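Local coordinates for protein insect group II chitinase (Ostrinia furnacalis, PDB 5Y2A) that probably hydrolyses internal beta-1,4 bonds of chitin through a GH18 TIM-barrel catalytic domain, as part of chitin breakdown in insects, at residues 30-35 with 361-366; 324-329 with 367-372; 45-50 with 98-103. One frame throughout, in Å; residues are numbered along the deposited sequence.

Contact 1 (30-35 with 361-366); sequences ELCTHI and PLLTTI
Leu31 meets Leu363 and Thr364 where the short 3-10 turn before strand 34-42 comes up against helix 361-371. Its CB bond points at the helix. CB lies 3.5 Å from CD2 of Leu363, and this is the closest touch between the two segments. CG of Leu31 stands beside the backbone N (chi1 -67°), and the branch it carries runs on along the helix surface to the next residue. There CD1 comes to 4.0 Å from OG1 of Thr364. That hydroxyl spends its hydrogen bond on O of Ala360, one turn back in the chain. Leu31 only packs against it. The carbonyl oxygen of Leu31 also lies over the Leu363 branch, 3.8 Å from CD1, and takes a hydrogen bond from ND2 of Asn367 further along the same helix. Cys32 follows. Its SG is 4.4 Å from CD2 of Leu363, a looser contact, and it is tied by a disulfide to Cys7 of strand 4-10. From Thr33 the chain turns away from the helix. Thr33 and His34 pair through their backbones with Val5, and the strand enters the TIM barrel. Leu363 holds CG anti to its own N (chi1 -174°), which extends it from the helix toward Leu31, Val5, Cys7 and Phe247. The leucine is wedged between its own helix and strands 4-10 and 241-254. No hydrogen bond joins the two segments themselves. Shape and apolar burial hold them together, while the covalent and polar ties come from Cys7 and Asn367 outside them.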
# COMPACT_ATOMS: atom_id res chain seq x y z
N GLU A 30 17.66 25.90 9.23
CA GLU A 30 17.62 26.54 10.53
C GLU A 30 16.73 25.79 11.51
O GLU A 30 16.86 25.98 12.72
CB GLU A 30 17.10 27.97 10.39
CG GLU A 30 18.09 28.96 9.82
CD GLU A 30 17.50 30.36 9.71
OE1 GLU A 30 16.26 30.48 9.73
OE2 GLU A 30 18.28 31.33 9.60
N LEU A 31 15.82 24.95 11.02
CA LEU A 31 14.85 24.26 11.85
C LEU A 31 15.28 22.85 12.23
O LEU A 31 14.49 22.11 12.82
CB LEU A 31 13.50 24.23 11.14
CG LEU A 31 12.81 25.59 10.96
CD1 LEU A 31 11.50 25.45 10.18
CD2 LEU A 31 12.58 26.25 12.31
N CYS A 32 16.51 22.45 11.90
CA CYS A 32 17.01 21.12 12.20
C CYS A 32 18.43 21.23 12.74
O CYS A 32 19.20 22.08 12.29
CB CYS A 32 17.03 20.22 10.96
SG CYS A 32 15.45 20.11 10.10
N THR A 33 18.77 20.37 13.70
CA THR A 33 20.18 20.18 14.03
C THR A 33 20.77 19.01 13.27
O THR A 33 21.97 19.00 12.96
CB THR A 33 20.35 19.94 15.54
OG1 THR A 33 19.70 18.72 15.92
CG2 THR A 33 19.75 21.09 16.33
N HIS A 34 19.93 18.02 12.95
CA HIS A 34 20.33 16.84 12.21
C HIS A 34 19.23 16.52 11.21
O HIS A 34 18.04 16.65 11.52
CB HIS A 34 20.56 15.64 13.15
CG HIS A 34 21.58 15.90 14.22
ND1 HIS A 34 21.33 16.72 15.30
CD2 HIS A 34 22.84 15.45 14.37
CE1 HIS A 34 22.40 16.77 16.07
NE2 HIS A 34 23.33 16.00 15.53
N ILE A 35 19.62 16.13 9.99
CA ILE A 35 18.69 15.70 8.96
C ILE A 35 19.00 14.25 8.62
O ILE A 35 20.17 13.89 8.45
CB ILE A 35 18.79 16.58 7.70
CG1 ILE A 35 18.43 18.03 8.03
CG2 ILE A 35 17.90 16.05 6.57
CD1 ILE A 35 18.66 18.98 6.88
N PRO A 361 4.58 24.94 10.84
CA PRO A 361 4.21 25.30 12.22
C PRO A 361 4.61 24.26 13.26
O PRO A 361 5.07 24.63 14.34
CB PRO A 361 2.69 25.46 12.14
CG PRO A 361 2.27 24.65 10.94
CD PRO A 361 3.40 24.80 9.97
N LEU A 362 4.44 22.97 12.97
CA LEU A 362 4.80 21.95 13.95
C LEU A 362 6.29 21.95 14.23
O LEU A 362 6.72 21.91 15.39
CB LEU A 362 4.33 20.57 13.47
CG LEU A 362 2.82 20.36 13.29
CD1 LEU A 362 2.53 18.93 12.82
CD2 LEU A 362 2.04 20.66 14.58
N LEU A 363 7.11 22.00 13.18
CA LEU A 363 8.56 21.99 13.39
C LEU A 363 9.03 23.28 14.04
O LEU A 363 9.96 23.27 14.86
CB LEU A 363 9.27 21.76 12.05
CG LEU A 363 10.79 21.59 12.10
CD1 LEU A 363 11.16 20.38 12.95
CD2 LEU A 363 11.35 21.46 10.69
N THR A 364 8.42 24.41 13.69
CA THR A 364 8.78 25.68 14.33
C THR A 364 8.47 25.65 15.82
O THR A 364 9.27 26.14 16.64
CB THR A 364 8.04 26.82 13.64
OG1 THR A 364 8.44 26.88 12.27
CG2 THR A 364 8.34 28.15 14.31
N THR A 365 7.33 25.07 16.19
CA THR A 365 6.97 24.95 17.60
C THR A 365 8.01 24.14 18.38
O THR A 365 8.39 24.52 19.50
CB THR A 365 5.58 24.31 17.72
OG1 THR A 365 4.60 25.19 17.16
CG2 THR A 365 5.25 24.02 19.17
N ILE A 366 8.49 23.03 17.80
CA ILE A 366 9.50 22.22 18.47
C ILE A 366 10.82 22.99 18.62
O ILE A 366 11.48 22.93 19.66
CB ILE A 366 9.69 20.89 17.72
CG1 ILE A 366 8.43 20.03 17.86
CG2 ILE A 366 10.92 20.14 18.23
CD1 ILE A 366 8.40 18.77 16.99

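Contact 2 (324-329 with 367-372); sequences MARHKA and NHVLRG
Ala329 packs against Val369 where helix 322-334 and helix 361-371 run side by side. CB of Ala329 is 3.6 Å from CB of Val369, and CG1 of the valine reaches 3.5 Å from the alanine carbonyl carbon. The other methyl, CG2, turns to Arg326 one turn earlier and lies 3.8 Å from its CG. The valine thus sits over Arg326 and Ala329 together. Arg326 gives only its aliphatic part to this contact. Leu370 also touches the alanine, its CD2 3.5 Å from O of Ala329. The two short segments are nearly parallel, at 12°, with their axes 8.9 Å apart.

Further out, Leu370 and Asn367 rest on Val5 of strand 4-10, so helix 361-371 also lies on the TIM barrel. NH1 of Arg371 donates to OD1 of Asn367 at 2.9 Å, with the donor close to the line of the C=O bond. The bond is bent at the N-H (143°) and tilted 22° from the guanidinium plane. The amide nitrogen of Asn367 bonds O of Leu363. Arg333 of helix 322-334 donates to O of Val369, near the end of the other helix. The small alanine lets the backbones come close. No hydrogen bond crosses between the segments; methyls pack on the alanine and its carbonyl.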
# COMPACT_ATOMS: atom_id res chain seq x y z
N MET A 324 0.11 19.95 21.23
CA MET A 324 0.72 18.70 21.68
C MET A 324 2.18 18.60 21.23
O MET A 324 3.00 18.06 21.97
CB MET A 324 -0.07 17.49 21.19
CG MET A 324 0.47 16.17 21.74
SD MET A 324 0.61 16.15 23.55
CE MET A 324 -1.04 15.61 24.02
N ALA A 325 2.51 19.13 20.05
CA ALA A 325 3.91 19.22 19.65
C ALA A 325 4.70 20.05 20.64
O ALA A 325 5.82 19.68 21.03
CB ALA A 325 4.03 19.80 18.24
N ARG A 326 4.14 21.18 21.09
CA ARG A 326 4.80 21.98 22.12
C ARG A 326 4.97 21.18 23.40
O ARG A 326 6.06 21.15 23.98
CB ARG A 326 4.00 23.25 22.40
CG ARG A 326 4.69 24.21 23.37
CD ARG A 326 3.81 25.41 23.69
NE ARG A 326 2.65 25.03 24.50
CZ ARG A 326 1.66 25.86 24.84
NH1 ARG A 326 1.68 27.12 24.43
NH2 ARG A 326 0.65 25.42 25.58
N HIS A 327 3.90 20.53 23.86
CA HIS A 327 3.98 19.79 25.11
C HIS A 327 5.05 18.71 25.05
O HIS A 327 5.81 18.51 26.01
CB HIS A 327 2.64 19.15 25.47
CG HIS A 327 2.69 18.37 26.75
ND1 HIS A 327 2.66 18.98 27.98
CD2 HIS A 327 2.81 17.05 26.98
CE1 HIS A 327 2.74 18.06 28.93
NE2 HIS A 327 2.84 16.88 28.35
N LYS A 328 5.12 17.97 23.94
CA LYS A 328 6.09 16.89 23.86
C LYS A 328 7.51 17.42 23.85
O LYS A 328 8.41 16.80 24.43
CB LYS A 328 5.79 16.03 22.63
CG LYS A 328 4.52 15.20 22.83
CD LYS A 328 4.16 14.37 21.61
CE LYS A 328 2.97 13.45 21.93
NZ LYS A 328 2.57 12.62 20.75
N ALA A 329 7.73 18.58 23.23
CA ALA A 329 9.04 19.21 23.29
C ALA A 329 9.35 19.69 24.70
O ALA A 329 10.49 19.58 25.17
CB ALA A 329 9.11 20.37 22.29
N ASN A 367 11.21 23.74 17.58
CA ASN A 367 12.44 24.53 17.65
C ASN A 367 12.34 25.65 18.68
O ASN A 367 13.33 26.00 19.33
CB ASN A 367 12.77 25.12 16.29
CG ASN A 367 13.51 24.14 15.42
OD1 ASN A 367 14.74 24.13 15.40
ND2 ASN A 367 12.77 23.30 14.71
N HIS A 368 11.15 26.23 18.80
CA HIS A 368 10.90 27.25 19.82
C HIS A 368 11.21 26.73 21.21
O HIS A 368 11.94 27.37 21.98
CB HIS A 368 9.44 27.70 19.69
CG HIS A 368 8.96 28.58 20.81
ND1 HIS A 368 9.53 29.80 21.09
CD2 HIS A 368 7.96 28.41 21.70
CE1 HIS A 368 8.90 30.35 22.12
NE2 HIS A 368 7.94 29.52 22.50
N VAL A 369 10.70 25.54 21.54
CA VAL A 369 10.88 24.98 22.88
C VAL A 369 12.32 24.55 23.11
O VAL A 369 12.91 24.83 24.16
CB VAL A 369 9.91 23.80 23.10
CG1 VAL A 369 10.22 23.11 24.42
CG2 VAL A 369 8.46 24.28 23.06
N LEU A 370 12.89 23.82 22.16
CA LEU A 370 14.16 23.15 22.39
C LEU A 370 15.38 24.01 22.07
O LEU A 370 16.45 23.78 22.63
CB LEU A 370 14.24 21.86 21.55
CG LEU A 370 13.22 20.79 21.93
CD1 LEU A 370 13.46 19.56 21.08
CD2 LEU A 370 13.33 20.47 23.42
N ARG A 371 15.24 24.98 21.16
CA ARG A 371 16.37 25.77 20.72
C ARG A 371 16.14 27.27 20.88
O ARG A 371 16.96 28.07 20.41
CB ARG A 371 16.71 25.43 19.26
CG ARG A 371 17.07 23.95 19.09
CD ARG A 371 17.22 23.58 17.64
NE ARG A 371 18.44 24.13 17.04
CZ ARG A 371 18.59 24.35 15.74
NH1 ARG A 371 17.59 24.09 14.90
NH2 ARG A 371 19.73 24.85 15.28
N GLY A 372 15.05 27.67 21.55
CA GLY A 372 14.83 29.07 21.85
C GLY A 372 14.51 29.95 20.66
O GLY A 372 14.64 31.17 20.76

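Contact 3 (45-50 with 98-103); sequences EELVIK and VSARRK
Lys103 reaches from helix 98-115 across to Glu46, in the turn that leads to strand 49-51. CB points toward that turn, and CG is anti to the backbone N (chi1 179°). The chain stays extended from there, which carries the amine well clear of the helix. CD passes 3.9 Å from O of Glu46. CE comes nearer to the same oxygen and also touches a methyl of Val48, lying 4.0 Å from CG1, with the two side chains crossing at about a right angle. NZ ends between two oxygens of one residue. It donates to O of Glu46 at 2.9 Å, in the carbonyl plane and on a lone pair, with a C=O...N angle of 120°. It also forms a salt bridge with OE1 of Glu46 at 2.8 Å, meeting that oxygen nearly along its C-O axis. The glutamate chain bends at chi2 (-61°), which folds its carboxylate back to the amine near its own backbone. Water 1 is a weak third partner of NZ and donates to O of Glu45.

Apart from the lysine, CD1 of Leu47 meets CB of Ala100 at 4.2 Å. Water 2 lies between O of Leu47 and O of Ala100, 2.9 Å from the first. The contact is on the surface, at the outer side of the barrel. The turn is packed between two helices and a strand: Leu47 also touches helix 90-95 and Leu42 of strand 34-42. Val48 continues onto His107 of helix 98-115, and Ile49 packs on Phe104, Ala108 and Phe111 of that helix.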
# COMPACT_ATOMS: atom_id res chain seq x y z
N GLU A 45 20.74 -9.37 -1.98
CA GLU A 45 21.79 -10.31 -2.34
C GLU A 45 23.12 -9.99 -1.68
O GLU A 45 23.72 -10.85 -1.01
CB GLU A 45 21.97 -10.32 -3.86
CG GLU A 45 20.72 -10.74 -4.60
CD GLU A 45 20.36 -12.18 -4.31
OE1 GLU A 45 21.28 -12.99 -4.10
OE2 GLU A 45 19.15 -12.50 -4.28
N GLU A 46 23.59 -8.75 -1.81
CA GLU A 46 24.90 -8.37 -1.32
C GLU A 46 24.91 -7.97 0.14
O GLU A 46 25.98 -7.92 0.75
CB GLU A 46 25.46 -7.22 -2.16
CG GLU A 46 25.55 -7.55 -3.64
CD GLU A 46 26.49 -8.71 -3.93
OE1 GLU A 46 27.39 -8.97 -3.10
OE2 GLU A 46 26.30 -9.38 -4.97
N LEU A 47 23.74 -7.68 0.71
CA LEU A 47 23.61 -7.24 2.10
C LEU A 47 24.49 -6.01 2.37
O LEU A 47 25.24 -5.95 3.35
CB LEU A 47 23.93 -8.37 3.07
CG LEU A 47 23.09 -9.65 2.93
CD1 LEU A 47 23.54 -10.69 3.94
CD2 LEU A 47 21.60 -9.38 3.06
N VAL A 48 24.38 -5.02 1.48
CA VAL A 48 25.03 -3.73 1.65
C VAL A 48 24.03 -2.63 1.31
O VAL A 48 23.02 -2.87 0.64
CB VAL A 48 26.31 -3.55 0.80
CG1 VAL A 48 27.36 -4.60 1.17
CG2 VAL A 48 25.97 -3.61 -0.68
N ILE A 49 24.33 -1.42 1.76
CA ILE A 49 23.49 -0.26 1.48
C ILE A 49 23.42 -0.02 -0.02
O ILE A 49 24.43 -0.10 -0.74
CB ILE A 49 24.04 0.99 2.19
CG1 ILE A 49 23.95 0.84 3.70
CG2 ILE A 49 23.34 2.25 1.70
CD1 ILE A 49 24.71 1.91 4.47
N LYS A 50 22.22 0.29 -0.51
CA LYS A 50 22.06 0.77 -1.88
C LYS A 50 20.95 1.81 -1.90
O LYS A 50 20.08 1.85 -1.02
CB LYS A 50 21.74 -0.37 -2.86
CG LYS A 50 20.30 -0.88 -2.80
CD LYS A 50 19.99 -1.81 -3.97
CE LYS A 50 18.67 -2.52 -3.76
NZ LYS A 50 18.44 -3.62 -4.75
N VAL A 98 28.91 -13.04 10.76
CA VAL A 98 30.04 -12.18 11.11
C VAL A 98 30.69 -11.59 9.87
O VAL A 98 31.02 -10.39 9.84
CB VAL A 98 31.05 -12.98 11.96
CG1 VAL A 98 32.25 -12.13 12.32
CG2 VAL A 98 30.38 -13.50 13.21
N SER A 99 30.89 -12.40 8.83
CA SER A 99 31.55 -11.90 7.63
C SER A 99 30.67 -10.90 6.88
O SER A 99 31.20 -9.96 6.26
CB SER A 99 31.91 -13.07 6.70
OG SER A 99 33.01 -13.81 7.21
N ALA A 100 29.35 -11.09 6.91
CA ALA A 100 28.45 -10.15 6.26
C ALA A 100 28.47 -8.79 6.96
O ALA A 100 28.48 -7.75 6.29
CB ALA A 100 27.04 -10.72 6.23
N ARG A 101 28.49 -8.79 8.29
CA ARG A 101 28.55 -7.52 9.02
C ARG A 101 29.81 -6.76 8.65
O ARG A 101 29.78 -5.54 8.46
CB ARG A 101 28.50 -7.77 10.53
CG ARG A 101 27.21 -8.37 11.01
CD ARG A 101 27.00 -8.10 12.48
NE ARG A 101 28.14 -8.50 13.30
CZ ARG A 101 28.21 -9.65 13.97
NH1 ARG A 101 27.21 -10.51 13.93
NH2 ARG A 101 29.29 -9.93 14.70
N ARG A 102 30.94 -7.47 8.52
CA ARG A 102 32.20 -6.81 8.20
C ARG A 102 32.15 -6.19 6.81
O ARG A 102 32.56 -5.04 6.62
CB ARG A 102 33.35 -7.81 8.32
CG ARG A 102 34.69 -7.23 7.95
CD ARG A 102 34.99 -6.02 8.81
NE ARG A 102 36.24 -5.36 8.44
CZ ARG A 102 36.60 -4.16 8.86
NH1 ARG A 102 35.81 -3.46 9.66
NH2 ARG A 102 37.76 -3.64 8.46
N LYS A 103 31.65 -6.94 5.82
CA LYS A 103 31.45 -6.40 4.48
C LYS A 103 30.52 -5.19 4.51
O LYS A 103 30.79 -4.18 3.85
CB LYS A 103 30.89 -7.50 3.58
CG LYS A 103 30.58 -7.12 2.15
CD LYS A 103 29.78 -8.24 1.48
CE LYS A 103 29.33 -7.88 0.07
NZ LYS A 103 28.42 -8.93 -0.48
O HOH W 1 26.28 -11.27 0.33
O HOH W 2 27.37 -7.85 3.70

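How the contacts relate
Contacts 1 and 2 share helix 361-371 and lie side by side, their centres 9 Å apart. Contact 1 sets this helix on the start of strand 34-42, and contact 2 sets it beside helix 322-334. Both are partly buried and apolar across the segments. They also touch each other, as Thr365 packs on Arg326. Contact 3 is a surface contact about 34 Å from contact 1 and 39 Å from contact 2, centre to centre. It lies across the chain's centre from contact 2. A salt bridge and waters accompany its small apolar part. Strand 49-51 pairs with strand 34-42, whose start lies in contact 1.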